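Long-range contact in CRISPR-associated endoribonuclease Cas2 2 (Sulfolobus solfataricus, PDB 3EXC), which cuts single-stranded RNA as a CRISPR-associated endoribonuclease and forms a homodimer that joins a Cas1 homodimer in a heterotetramer: residues L7-V12 with R35-G40. The protein carries 2 engineered substitutions. Numbering follows the deposited sequence.
Sequences LVVYDV and RSAFEG. With NA (sodium ion), chain C.
Tyr10 lays its ring against the backbone of Ser36 and carries its hydroxyl on to the ring of Phe38. These three bury the most surface here, where strand 5-11 runs antiparallel to strand 37-41, which Ser36 just precedes. Ser36 CB sits over the Tyr10 ring face in a CH-pi contact, 4.0 Å from the centroid and 19° off the normal. Ser36 O lies over the same face, offset toward the rim. It accepts a hydrogen bond from Tyr10 N, 2.9 Å long and fairly straight at 168°. Tyr10 CG stands between its own backbone N and carbonyl carbon (chi1 52°), which swings the ring across to the neighbouring strand. There Tyr10 OH meets the edge of the Phe38 ring, 3.2 Å from Phe38 CE2. Phe38 CD2 lies at the edge of the Tyr10 ring. Helix 15-27 packs against both rings, with Leu21 on Tyr10 and Leu25 on Phe38.

Val8 and Phe38 form a hydrogen-bonded pair. Val8 N to Phe38 O and Phe38 N to Val8 O are each 2.9 Å. Leu7 with Glu39 and Val9 with Ala37 are non-hydrogen-bonded pairs on the other face of the sheet, where Leu7 and Val9 pack on their counterparts in the second subunit. Glu39 turns its carboxylate to Lys5 in a salt bridge.

A water accepts from Val12 N and hydrogen-bonds Ser36 OG. Tyr10 O binds a sodium ion at 2.8 Å, with two waters and Gln34 of the second subunit as further ligands. Asp11, ending strand 5-11, is the predicted catalytic magnesium ligand of Cas2, and its OD2 accepts from Arg35 N of the second subunit. The antiparallel pairing of the two central strands, with helix 15-27 on one side, is characteristic of the ferredoxin-like fold of each Cas2 subunit.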
loop_
_atom_site.group_PDB
_atom_site.type_symbol
_atom_site.label_atom_id
_atom_site.label_comp_id
_atom_site.label_asym_id
_atom_site.label_seq_id
_atom_site.Cartn_x
_atom_site.Cartn_y
_atom_site.Cartn_z
ATOM N N LEU A 7 3.159 -6.874 3.267
ATOM C CA LEU A 7 2.882 -5.449 3.288
ATOM C C LEU A 7 1.618 -5.249 4.079
ATOM O O LEU A 7 0.656 -6.032 3.920
ATOM C CB LEU A 7 2.464 -4.946 1.927
ATOM C CG LEU A 7 3.488 -5.012 0.860
ATOM C CD1 LEU A 7 2.728 -4.573 -0.426
ATOM C CD2 LEU A 7 4.488 -3.975 1.302
ATOM N N VAL A 8 1.619 -4.199 4.878
ATOM C CA VAL A 8 0.403 -3.751 5.495
ATOM C C VAL A 8 0.209 -2.349 4.976
ATOM O O VAL A 8 1.072 -1.484 5.169
ATOM C CB VAL A 8 0.587 -3.661 6.990
ATOM C CG1 VAL A 8 -0.693 -3.180 7.633
ATOM C CG2 VAL A 8 0.923 -5.038 7.470
ATOM N N VAL A 9 -0.914 -2.115 4.337
ATOM C CA VAL A 9 -1.281 -0.842 3.823
ATOM C C VAL A 9 -2.575 -0.428 4.517
ATOM O O VAL A 9 -3.582 -1.145 4.515
ATOM C CB VAL A 9 -1.522 -0.980 2.276
ATOM C CG1 VAL A 9 -1.899 0.347 1.630
ATOM C CG2 VAL A 9 -0.234 -1.487 1.622
ATOM N N TYR A 10 -2.627 0.778 5.051
ATOM C CA TYR A 10 -3.853 1.184 5.771
ATOM C C TYR A 10 -4.468 2.567 5.358
ATOM O O TYR A 10 -3.794 3.504 4.807
ATOM C CB TYR A 10 -3.651 1.050 7.293
ATOM C CG TYR A 10 -2.428 1.740 7.828
ATOM C CD1 TYR A 10 -1.200 1.094 7.861
ATOM C CD2 TYR A 10 -2.487 3.064 8.313
ATOM C CE1 TYR A 10 -0.036 1.768 8.334
ATOM C CE2 TYR A 10 -1.344 3.727 8.801
ATOM C CZ TYR A 10 -0.128 3.046 8.805
ATOM O OH TYR A 10 1.013 3.650 9.277
ATOM N N ASP A 11 -5.756 2.702 5.662
ATOM C CA ASP A 11 -6.532 3.884 5.382
ATOM C C ASP A 11 -7.344 4.034 6.687
ATOM O O ASP A 11 -8.422 3.441 6.894
ATOM C CB ASP A 11 -7.346 3.600 4.098
ATOM C CG ASP A 11 -8.458 4.628 3.825
ATOM O OD1 ASP A 11 -8.660 5.562 4.668
ATOM O OD2 ASP A 11 -9.173 4.469 2.762
ATOM N N VAL A 12 -6.760 4.772 7.619
ATOM C CA VAL A 12 -7.329 4.921 8.902
ATOM C C VAL A 12 -7.749 6.377 9.086
ATOM O O VAL A 12 -6.880 7.235 9.152
ATOM C CB VAL A 12 -6.317 4.539 9.987
ATOM C CG1 VAL A 12 -6.839 4.942 11.332
ATOM C CG2 VAL A 12 -6.050 3.013 9.935
ATOM N N ARG A 35 3.929 6.785 4.294
ATOM C CA ARG A 35 3.015 7.268 5.324
ATOM C C ARG A 35 1.960 6.239 5.815
ATOM O O ARG A 35 1.549 6.236 6.996
ATOM C CB ARG A 35 2.324 8.547 4.867
ATOM C CG ARG A 35 0.969 8.719 5.408
ATOM C CD ARG A 35 0.281 9.923 4.805
ATOM N NE ARG A 35 -1.130 9.797 5.123
ATOM C CZ ARG A 35 -1.692 10.327 6.197
ATOM N NH1 ARG A 35 -0.966 11.042 7.040
ATOM N NH2 ARG A 35 -2.979 10.142 6.426
ATOM N N SER A 36 1.469 5.385 4.940
ATOM C CA SER A 36 0.475 4.436 5.499
ATOM C C SER A 36 0.763 3.000 5.043
ATOM O O SER A 36 -0.148 2.297 4.656
ATOM C CB SER A 36 -0.951 4.897 5.144
ATOM O OG SER A 36 -1.326 6.029 5.934
ATOM N N ALA A 37 2.037 2.594 5.063
ATOM C CA ALA A 37 2.402 1.281 4.543
ATOM C C ALA A 37 3.645 0.839 5.273
ATOM O O ALA A 37 4.516 1.631 5.570
ATOM C CB ALA A 37 2.630 1.360 3.027
ATOM N N PHE A 38 3.691 -0.425 5.603
ATOM C CA PHE A 38 4.820 -1.019 6.303
ATOM C C PHE A 38 5.139 -2.331 5.591
ATOM O O PHE A 38 4.238 -2.890 4.932
ATOM C CB PHE A 38 4.402 -1.370 7.739
ATOM C CG PHE A 38 4.535 -0.240 8.705
ATOM C CD1 PHE A 38 5.564 -0.237 9.630
ATOM C CD2 PHE A 38 3.624 0.827 8.678
ATOM C CE1 PHE A 38 5.685 0.845 10.555
ATOM C CE2 PHE A 38 3.719 1.924 9.540
ATOM C CZ PHE A 38 4.738 1.945 10.491
ATOM N N GLU A 39 6.370 -2.816 5.698
ATOM C CA GLU A 39 6.711 -4.176 5.200
ATOM C C GLU A 39 7.510 -4.903 6.252
ATOM O O GLU A 39 8.113 -4.259 7.128
ATOM C CB GLU A 39 7.491 -4.150 3.846
ATOM C CG GLU A 39 8.731 -3.207 3.866
ATOM C CD GLU A 39 10.032 -3.848 4.414
ATOM O OE1 GLU A 39 10.044 -5.117 4.506
ATOM O OE2 GLU A 39 11.029 -3.086 4.713
ATOM N N GLY A 40 7.527 -6.233 6.211
ATOM C CA GLY A 40 8.282 -6.943 7.210
ATOM C C GLY A 40 8.362 -8.364 6.746
ATOM O O GLY A 40 7.801 -8.685 5.718
HETATM NA NA NA C . -4.092 4.011 2.056
HETATM O O HOH W 1 -4.222 6.438 6.653
HETATM O O HOH W 2 -1.330 3.856 1.529
HETATM O O HOH W 3 -3.826 6.376 3.378
#